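Local coordinates for protein putative ATP-dependent endonuclease of the OLD family (Thermus scotoductus, PDB 6P74) that degrades linear or supercoiled double-stranded DNA exonucleolytically in the 5'-to-3' direction, nicks circular DNA, and hydrolyses ATP in a DNA-stimulated manner, at residues Leu386-Gln391 / Glu498-Val503; Ser345-Val350 / Ile412-Gly417; Ala262-Gly267 / Cys295-Lys300. All coordinates share one frame; numbering follows the deposited sequence.

Following the chain from the N terminus, contact 3 comes first: within the ATPase domain, helix 246-266 leads through strand 272-276 into helix 284-299, and the two helix ends meet to close that loop. The chain then enters helix 341-355, where contact 2 opens. Before it closes on helix 409-422, contact 1 has already opened on helix 379-391, and it closes only at 498-503, so contacts 1 and 2 cross, while contact 3 precedes both. Contact 2 ties the C-terminal part of the ATPase region to the Toprim domain; contact 1 lies wholly inside the Toprim domain, its centre about 32 Å from that of contact 2.

Contact 1: residues Leu386-Gln391 / Glu498-Val503; sequences LQLFNQ and EILKTV
Leu500 meets helix 379-391 with both its side chain and its backbone, and Gln391 and Gln387 receive it, one helical turn apart. The extended side chain of Gln391 reaches across to donate from NE2 to Leu500 O at 2.9 Å, with an N-H...O angle of 148°. The donor stands above the carbonyl plane, 44° out of it, while Val503 N approaches the same oxygen from the opposite face, so two donors share this one acceptor near the end of helix 493-501. The Gln391 amide is held at its other end too: Gln387 NE2 donates to Gln391 OE1 at 3.1 Å in a nearly straight bond. Those two bonds fix how the Gln391 amide is turned. Gln387 can make its bond because its chain bends at chi2 (64°), which also lays its CG 4.0 Å from Leu500 CD1 and sets its NE2 beside Lys501 CG. The rest of the contact is apolar, with Leu388 CD2 4.2 Å from Leu500 CD2 and the two side chains crossing at about a right angle. The pairing belongs to the helical flank of the Toprim domain: Leu388 also packs on Phe515 and Ile519 of helix 513-523, Leu500 rests on Leu483 of helix 479-483, and Leu386 and Phe389 pack helix 379-391 against strand 401-405, an outermost strand of the parallel sheet within this chain.

Contact 2: residues Ser345-Val350 / Ile412-Gly417; sequences SALDNV and IELIVG
The carboxylate of Glu413 is the flat side-chain group that meets Val350 here. Val350 CG2 approaches obliquely from one side of the carboxylate plane, out beyond OE1, at 3.9 Å from that oxygen. The other oxygen, OE2, is taken up in salt bridges with Arg353, one turn further along the helix of Val350, and with Arg462 of helix 443-467. Leu347 packs on the main chain at Gly417, with CD1 3.7 Å from Gly417 CA and CD2 4.1 Å from Gly417 C. Having no side chain, Gly417 lets the leucine methyl settle directly on the main chain. Leu347 reaches it with CG anti to the backbone N (chi1 -155°), and the same CD1 also comes 4.4 Å from Leu414 CD1. A turn away, the other methyl of Val350 does the corresponding job: CG1 presses on the Glu413-Leu414 backbone, 3.6 Å from Leu414 N, and touches Glu413 CB at 3.8 Å. The segments 345-350 and 412-417 run nearly antiparallel (153°), their axes 9.5 Å apart at closest approach; the contact thus packs helix 341-355 of the ATPase region on helix 409-422 of the Toprim domain. On its far side helix 409-422 packs on the Toprim sheet, with Ile412 and Val416 on strand 426-431 and Ile415 on Leu375 of strand 372-376. No hydrogen bond links the two segments, so what holds them directly is the fit of methyl groups against side chain and backbone. Charge enters beside that fit: the buried Glu413 is paired with two arginines, which would probably keep it ionised, and its bridge to Arg353 adds an ionic tie between the two domains.

Contact 3: residues Ala262-Gly267 / Cys295-Lys300; sequences AFRQLG and CEMADK
Arg264 and Glu296 form a salt bridge in which no N-H points at the acid: Glu296 OE1 sits over one face of the guanidinium, offset toward its rim, 3.6 Å from Arg264 NE. Because OE1 lies well out of the guanidinium plane, the attraction is one of charge alone; the carboxylate plane is tilted 29° from it. This happens in the P-loop-type ATPase domain, where helix 284-299 is the crossover of a beta-alpha-beta unit between parallel strands 272-276 and 304-308, and helix 246-266 leads into the first of them. The axes of segments 262-266 and 295-299 are inclined at 37° and approach to 10.7 Å. Both charged groups have further partners: Arg264 NH2 bridges Glu261, and Glu296 OE1 bridges Arg292. The second carboxylate oxygen, Glu296 OE2, takes a weak bond of 3.4 Å from Lys300 NZ, one turn on, completing a three-residue network. The carboxylate's negative charge probably offsets the repulsion between Arg264 NE and Lys300 NZ, 5.3 Å apart. The Arg264 chain, bent at chi2 (-115°) and at chi3, crosses the lysine end with its methylenes, leaving CG 3.8 Å from Lys300 NZ. Around the other side of helix 246-266, Ala262 and Gln265 pack on Thr195 of the second subunit, within the dimer interface. Beside the charged groups the contact becomes apolar: Met297 brings SD to 3.7 Å from Arg264 CB and 4.4 Å from Phe263 CB.

Contact 1: residues Leu386-Gln391 / Glu498-Val503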
loop_
_atom_site.group_PDB
_atom_site.type_symbol
_atom_site.label_atom_id
_atom_site.label_comp_id
_atom_site.label_asym_id
_atom_site.label_seq_id
_atom_site.Cartn_x
_atom_site.Cartn_y
_atom_site.Cartn_z
ATOM N N LEU A 386 24.792 -30.956 11.945
ATOM C CA LEU A 386 24.700 -29.731 12.741
ATOM C C LEU A 386 25.839 -29.616 13.743
ATOM O O LEU A 386 26.301 -28.506 14.029
ATOM C CB LEU A 386 23.343 -29.649 13.457
ATOM C CG LEU A 386 22.114 -29.454 12.555
ATOM C CD1 LEU A 386 20.815 -29.589 13.343
ATOM C CD2 LEU A 386 22.142 -28.098 11.858
ATOM N N GLN A 387 26.315 -30.734 14.283
ATOM C CA GLN A 387 27.479 -30.656 15.151
ATOM C C GLN A 387 28.725 -30.265 14.350
ATOM O O GLN A 387 29.560 -29.492 14.832
ATOM C CB GLN A 387 27.671 -31.985 15.889
ATOM C CG GLN A 387 28.969 -32.083 16.656
ATOM C CD GLN A 387 29.036 -31.068 17.790
ATOM O OE1 GLN A 387 28.008 -30.710 18.366
ATOM N NE2 GLN A 387 30.245 -30.589 18.104
ATOM N N LEU A 388 28.851 -30.740 13.108
ATOM C CA LEU A 388 30.014 -30.330 12.318
ATOM C C LEU A 388 29.925 -28.860 11.934
ATOM O O LEU A 388 30.932 -28.143 11.989
ATOM C CB LEU A 388 30.174 -31.206 11.076
ATOM C CG LEU A 388 30.799 -32.560 11.408
ATOM C CD1 LEU A 388 30.630 -33.553 10.280
ATOM C CD2 LEU A 388 32.278 -32.376 11.777
ATOM N N PHE A 389 28.733 -28.390 11.548
ATOM C CA PHE A 389 28.547 -26.954 11.360
ATOM C C PHE A 389 29.099 -26.196 12.552
ATOM O O PHE A 389 29.849 -25.223 12.405
ATOM C CB PHE A 389 27.070 -26.606 11.186
ATOM C CG PHE A 389 26.563 -26.687 9.766
ATOM C CD1 PHE A 389 26.656 -25.600 8.921
ATOM C CD2 PHE A 389 25.942 -27.839 9.297
ATOM C CE1 PHE A 389 26.158 -25.660 7.630
ATOM C CE2 PHE A 389 25.433 -27.907 8.007
ATOM C CZ PHE A 389 25.548 -26.820 7.174
ATOM N N ASN A 390 28.733 -26.641 13.754
ATOM C CA ASN A 390 29.155 -25.953 14.965
ATOM C C ASN A 390 30.680 -25.992 15.119
ATOM O O ASN A 390 31.298 -25.020 15.572
ATOM C CB ASN A 390 28.439 -26.583 16.163
ATOM C CG ASN A 390 28.674 -25.828 17.457
ATOM O OD1 ASN A 390 28.167 -24.721 17.639
ATOM N ND2 ASN A 390 29.425 -26.432 18.367
ATOM N N GLN A 391 31.306 -27.100 14.735
ATOM C CA GLN A 391 32.756 -27.191 14.822
ATOM C C GLN A 391 33.456 -26.413 13.720
ATOM O O GLN A 391 34.617 -26.032 13.882
ATOM C CB GLN A 391 33.193 -28.657 14.792
ATOM C CG GLN A 391 32.922 -29.357 16.115
ATOM C CD GLN A 391 33.328 -30.818 16.113
ATOM O OE1 GLN A 391 32.489 -31.695 16.298
ATOM N NE2 GLN A 391 34.620 -31.086 15.923
ATOM N N GLU A 498 30.234 -36.383 21.026
ATOM C CA GLU A 498 31.531 -36.575 21.648
ATOM C C GLU A 498 32.509 -37.258 20.701
ATOM O O GLU A 498 33.705 -36.939 20.720
ATOM C CB GLU A 498 31.407 -37.314 22.983
ATOM C CG GLU A 498 30.766 -38.678 23.010
ATOM C CD GLU A 498 30.562 -39.156 24.457
ATOM O OE1 GLU A 498 30.006 -38.373 25.268
ATOM O OE2 GLU A 498 30.976 -40.294 24.795
ATOM N N ILE A 499 32.038 -38.154 19.832
ATOM C CA ILE A 499 32.929 -38.667 18.792
ATOM C C ILE A 499 33.420 -37.527 17.911
ATOM O O ILE A 499 34.629 -37.334 17.733
ATOM C CB ILE A 499 32.234 -39.757 17.961
ATOM C CG1 ILE A 499 32.109 -41.044 18.787
ATOM C CG2 ILE A 499 33.005 -40.011 16.694
ATOM C CD1 ILE A 499 31.132 -42.057 18.183
ATOM N N LEU A 500 32.488 -36.739 17.361
ATOM C CA LEU A 500 32.872 -35.689 16.423
ATOM C C LEU A 500 33.749 -34.634 17.073
ATOM O O LEU A 500 34.557 -33.990 16.395
ATOM C CB LEU A 500 31.631 -35.037 15.836
ATOM C CG LEU A 500 30.952 -35.918 14.811
ATOM C CD1 LEU A 500 29.608 -35.324 14.406
ATOM C CD2 LEU A 500 31.891 -36.091 13.637
ATOM N N LYS A 501 33.592 -34.421 18.374
ATOM C CA LYS A 501 34.438 -33.447 19.043
ATOM C C LYS A 501 35.912 -33.858 19.067
ATOM O O LYS A 501 36.770 -32.992 19.268
ATOM C CB LYS A 501 33.920 -33.190 20.469
ATOM C CG LYS A 501 32.650 -32.323 20.545
ATOM C CD LYS A 501 32.223 -32.064 21.992
ATOM C CE LYS A 501 30.877 -31.354 22.049
ATOM N NZ LYS A 501 30.378 -31.172 23.450
ATOM N N THR A 502 36.237 -35.140 18.858
ATOM C CA THR A 502 37.647 -35.542 18.822
ATOM C C THR A 502 38.252 -35.460 17.423
ATOM O O THR A 502 39.459 -35.679 17.275
ATOM C CB THR A 502 37.839 -36.975 19.348
ATOM O OG1 THR A 502 37.214 -37.898 18.441
ATOM C CG2 THR A 502 37.236 -37.141 20.736
ATOM N N VAL A 503 37.417 -35.149 16.426
ATOM C CA VAL A 503 37.878 -35.036 15.011
ATOM C C VAL A 503 38.466 -33.637 14.794
ATOM O O VAL A 503 38.111 -32.721 15.561
ATOM C CB VAL A 503 36.734 -35.323 14.019
ATOM C CG1 VAL A 503 37.188 -35.180 12.575
ATOM C CG2 VAL A 503 36.114 -36.692 14.254
#

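Contact 2: residues Ser345-Val350 / Ile412-Gly417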
loop_
_atom_site.group_PDB
_atom_site.type_symbol
_atom_site.label_atom_id
_atom_site.label_comp_id
_atom_site.label_asym_id
_atom_site.label_seq_id
_atom_site.Cartn_x
_atom_site.Cartn_y
_atom_site.Cartn_z
ATOM N N SER A 345 5.681 -35.722 -14.587
ATOM C CA SER A 345 5.463 -37.159 -14.479
ATOM C C SER A 345 6.675 -37.865 -13.871
ATOM O O SER A 345 6.516 -38.791 -13.073
ATOM C CB SER A 345 5.121 -37.745 -15.842
ATOM O OG SER A 345 6.303 -37.827 -16.606
ATOM N N ALA A 346 7.891 -37.451 -14.226
ATOM C CA ALA A 346 9.078 -38.052 -13.617
ATOM C C ALA A 346 9.140 -37.785 -12.111
ATOM O O ALA A 346 9.420 -38.695 -11.320
ATOM C CB ALA A 346 10.342 -37.536 -14.303
ATOM N N LEU A 347 8.897 -36.541 -11.691
ATOM C CA LEU A 347 8.881 -36.256 -10.260
ATOM C C LEU A 347 7.744 -37.001 -9.550
ATOM O O LEU A 347 7.897 -37.444 -8.405
ATOM C CB LEU A 347 8.783 -34.749 -10.024
ATOM C CG LEU A 347 9.356 -34.318 -8.671
ATOM C CD1 LEU A 347 10.787 -34.869 -8.508
ATOM C CD2 LEU A 347 9.337 -32.814 -8.501
ATOM N N ASP A 348 6.598 -37.159 -10.211
ATOM C CA ASP A 348 5.490 -37.875 -9.586
ATOM C C ASP A 348 5.852 -39.336 -9.357
ATOM O O ASP A 348 5.515 -39.917 -8.315
ATOM C CB ASP A 348 4.224 -37.754 -10.452
ATOM C CG ASP A 348 3.057 -38.600 -9.924
ATOM O OD1 ASP A 348 2.491 -38.276 -8.850
ATOM O OD2 ASP A 348 2.710 -39.604 -10.585
ATOM N N ASN A 349 6.536 -39.949 -10.323
ATOM C CA ASN A 349 7.047 -41.302 -10.126
ATOM C C ASN A 349 7.955 -41.370 -8.904
ATOM O O ASN A 349 7.893 -42.330 -8.127
ATOM C CB ASN A 349 7.792 -41.760 -11.376
ATOM C CG ASN A 349 8.384 -43.143 -11.228
ATOM O OD1 ASN A 349 7.652 -44.126 -11.184
ATOM N ND2 ASN A 349 9.715 -43.229 -11.159
ATOM N N VAL A 350 8.800 -40.350 -8.717
ATOM C CA VAL A 350 9.719 -40.347 -7.586
ATOM C C VAL A 350 8.939 -40.173 -6.299
ATOM O O VAL A 350 9.270 -40.767 -5.273
ATOM C CB VAL A 350 10.788 -39.244 -7.759
ATOM C CG1 VAL A 350 11.520 -39.018 -6.464
ATOM C CG2 VAL A 350 11.782 -39.610 -8.866
ATOM N N ILE A 412 15.617 -38.480 -0.576
ATOM C CA ILE A 412 16.568 -37.513 -1.126
ATOM C C ILE A 412 16.258 -37.234 -2.598
ATOM O O ILE A 412 16.197 -36.079 -3.020
ATOM C CB ILE A 412 18.019 -37.999 -0.944
ATOM C CG1 ILE A 412 18.420 -37.947 0.523
ATOM C CG2 ILE A 412 18.973 -37.100 -1.709
ATOM C CD1 ILE A 412 19.783 -38.528 0.800
ATOM N N GLU A 413 16.086 -38.286 -3.399
ATOM C CA GLU A 413 15.629 -38.117 -4.777
ATOM C C GLU A 413 14.491 -37.115 -4.873
ATOM O O GLU A 413 14.499 -36.223 -5.728
ATOM C CB GLU A 413 15.136 -39.438 -5.348
ATOM C CG GLU A 413 16.149 -40.418 -5.729
ATOM C CD GLU A 413 15.548 -41.392 -6.700
ATOM O OE1 GLU A 413 15.271 -40.974 -7.846
ATOM O OE2 GLU A 413 15.292 -42.548 -6.304
ATOM N N LEU A 414 13.484 -37.267 -4.010
ATOM C CA LEU A 414 12.317 -36.401 -4.105
ATOM C C LEU A 414 12.712 -34.948 -3.893
ATOM O O LEU A 414 12.395 -34.086 -4.715
ATOM C CB LEU A 414 11.253 -36.838 -3.100
ATOM C CG LEU A 414 9.922 -36.086 -3.096
ATOM C CD1 LEU A 414 9.366 -35.968 -4.521
ATOM C CD2 LEU A 414 8.953 -36.861 -2.242
ATOM N N ILE A 415 13.441 -34.665 -2.809
ATOM C CA ILE A 415 13.773 -33.283 -2.478
ATOM C C ILE A 415 14.737 -32.710 -3.503
ATOM O O ILE A 415 14.668 -31.521 -3.840
ATOM C CB ILE A 415 14.361 -33.179 -1.053
ATOM C CG1 ILE A 415 13.420 -33.771 -0.014
ATOM C CG2 ILE A 415 14.681 -31.723 -0.711
ATOM C CD1 ILE A 415 12.038 -33.235 -0.091
ATOM N N VAL A 416 15.683 -33.530 -3.984
ATOM C CA VAL A 416 16.557 -33.097 -5.072
ATOM C C VAL A 416 15.732 -32.653 -6.282
ATOM O O VAL A 416 15.975 -31.589 -6.863
ATOM C CB VAL A 416 17.546 -34.210 -5.449
ATOM C CG1 VAL A 416 18.038 -34.005 -6.888
ATOM C CG2 VAL A 416 18.723 -34.194 -4.503
ATOM N N GLY A 417 14.739 -33.458 -6.672
ATOM C CA GLY A 417 13.937 -33.121 -7.845
ATOM C C GLY A 417 13.181 -31.813 -7.689
ATOM O O GLY A 417 13.082 -31.025 -8.628
#

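Contact 3: residues Ala262-Gly267 / Cys295-Lys300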
loop_
_atom_site.group_PDB
_atom_site.type_symbol
_atom_site.label_atom_id
_atom_site.label_comp_id
_atom_site.label_asym_id
_atom_site.label_seq_id
_atom_site.Cartn_x
_atom_site.Cartn_y
_atom_site.Cartn_z
ATOM N N ALA A 262 -17.215 -23.508 7.379
ATOM C CA ALA A 262 -18.630 -23.498 7.016
ATOM C C ALA A 262 -18.809 -23.687 5.506
ATOM O O ALA A 262 -19.692 -24.434 5.071
ATOM C CB ALA A 262 -19.294 -22.209 7.492
ATOM N N PHE A 263 -17.963 -23.044 4.691
ATOM C CA PHE A 263 -18.003 -23.263 3.244
ATOM C C PHE A 263 -17.919 -24.740 2.901
ATOM O O PHE A 263 -18.681 -25.244 2.071
ATOM C CB PHE A 263 -16.859 -22.525 2.561
ATOM C CG PHE A 263 -17.157 -21.090 2.243
ATOM C CD1 PHE A 263 -18.325 -20.732 1.609
ATOM C CD2 PHE A 263 -16.243 -20.098 2.557
ATOM C CE1 PHE A 263 -18.581 -19.407 1.310
ATOM C CE2 PHE A 263 -16.504 -18.777 2.269
ATOM C CZ PHE A 263 -17.668 -18.433 1.648
ATOM N N ARG A 264 -16.969 -25.449 3.511
ATOM C CA ARG A 264 -16.754 -26.843 3.142
ATOM C C ARG A 264 -17.967 -27.689 3.478
ATOM O O ARG A 264 -18.324 -28.603 2.722
ATOM C CB ARG A 264 -15.510 -27.396 3.835
ATOM C CG ARG A 264 -15.036 -28.693 3.225
ATOM C CD ARG A 264 -15.160 -29.806 4.211
ATOM N NE ARG A 264 -14.274 -29.570 5.338
ATOM C CZ ARG A 264 -14.397 -30.165 6.517
ATOM N NH1 ARG A 264 -15.385 -31.033 6.731
ATOM N NH2 ARG A 264 -13.529 -29.885 7.488
ATOM N N GLN A 265 -18.608 -27.403 4.617
ATOM C CA GLN A 265 -19.833 -28.104 4.978
ATOM C C GLN A 265 -21.003 -27.700 4.096
ATOM O O GLN A 265 -21.870 -28.533 3.819
ATOM C CB GLN A 265 -20.183 -27.852 6.438
ATOM C CG GLN A 265 -19.094 -28.262 7.391
ATOM C CD GLN A 265 -19.619 -28.436 8.792
ATOM O OE1 GLN A 265 -20.833 -28.542 8.999
ATOM N NE2 GLN A 265 -18.716 -28.455 9.767
ATOM N N LEU A 266 -21.067 -26.434 3.666
ATOM C CA LEU A 266 -22.170 -26.004 2.809
ATOM C C LEU A 266 -22.022 -26.533 1.392
ATOM O O LEU A 266 -23.012 -26.585 0.653
ATOM C CB LEU A 266 -22.281 -24.477 2.785
ATOM C CG LEU A 266 -23.068 -23.819 3.929
ATOM C CD1 LEU A 266 -24.515 -24.314 3.982
ATOM C CD2 LEU A 266 -22.381 -24.012 5.293
ATOM N N GLY A 267 -20.812 -26.934 1.005
ATOM C CA GLY A 267 -20.591 -27.630 -0.240
ATOM C C GLY A 267 -20.692 -26.794 -1.489
ATOM O O GLY A 267 -20.342 -27.289 -2.564
ATOM N N CYS A 295 -6.846 -27.723 1.269
ATOM C CA CYS A 295 -6.515 -28.778 0.317
ATOM C C CYS A 295 -7.725 -29.644 -0.010
ATOM O O CYS A 295 -7.888 -30.073 -1.157
ATOM C CB CYS A 295 -5.388 -29.654 0.854
ATOM S SG CYS A 295 -3.778 -28.874 0.911
ATOM N N GLU A 296 -8.567 -29.958 0.980
ATOM C CA GLU A 296 -9.746 -30.752 0.651
ATOM C C GLU A 296 -10.653 -29.995 -0.320
ATOM O O GLU A 296 -11.156 -30.573 -1.291
ATOM C CB GLU A 296 -10.506 -31.158 1.913
ATOM C CG GLU A 296 -11.614 -32.186 1.615
ATOM C CD GLU A 296 -12.570 -32.445 2.782
ATOM O OE1 GLU A 296 -12.215 -32.135 3.936
ATOM O OE2 GLU A 296 -13.686 -32.965 2.539
ATOM N N MET A 297 -10.833 -28.689 -0.108
ATOM C CA MET A 297 -11.729 -27.926 -0.974
ATOM C C MET A 297 -11.155 -27.772 -2.376
ATOM O O MET A 297 -11.898 -27.815 -3.368
ATOM C CB MET A 297 -12.010 -26.562 -0.363
ATOM C CG MET A 297 -12.468 -26.635 1.070
ATOM S SD MET A 297 -13.573 -25.288 1.497
ATOM C CE MET A 297 -12.527 -23.863 1.286
ATOM N N ALA A 298 -9.841 -27.575 -2.481
ATOM C CA ALA A 298 -9.217 -27.498 -3.795
ATOM C C ALA A 298 -9.291 -28.837 -4.523
ATOM O O ALA A 298 -9.612 -28.882 -5.716
ATOM C CB ALA A 298 -7.769 -27.039 -3.662
ATOM N N ASP A 299 -9.004 -29.935 -3.823
ATOM C CA ASP A 299 -8.981 -31.245 -4.472
ATOM C C ASP A 299 -10.380 -31.688 -4.888
ATOM O O ASP A 299 -10.566 -32.256 -5.972
ATOM C CB ASP A 299 -8.354 -32.275 -3.532
ATOM C CG ASP A 299 -6.860 -32.054 -3.317
ATOM O OD1 ASP A 299 -6.262 -31.224 -4.044
ATOM O OD2 ASP A 299 -6.287 -32.707 -2.415
ATOM N N LYS A 300 -11.370 -31.452 -4.028
ATOM C CA LYS A 300 -12.783 -31.674 -4.292
ATOM C C LYS A 300 -13.334 -30.731 -5.355
ATOM O O LYS A 300 -14.497 -30.868 -5.733
ATOM C CB LYS A 300 -13.552 -31.513 -2.971
ATOM C CG LYS A 300 -15.038 -31.695 -3.046
ATOM C CD LYS A 300 -15.735 -31.162 -1.789
ATOM C CE LYS A 300 -15.341 -31.929 -0.532
ATOM N NZ LYS A 300 -16.018 -31.353 0.669
#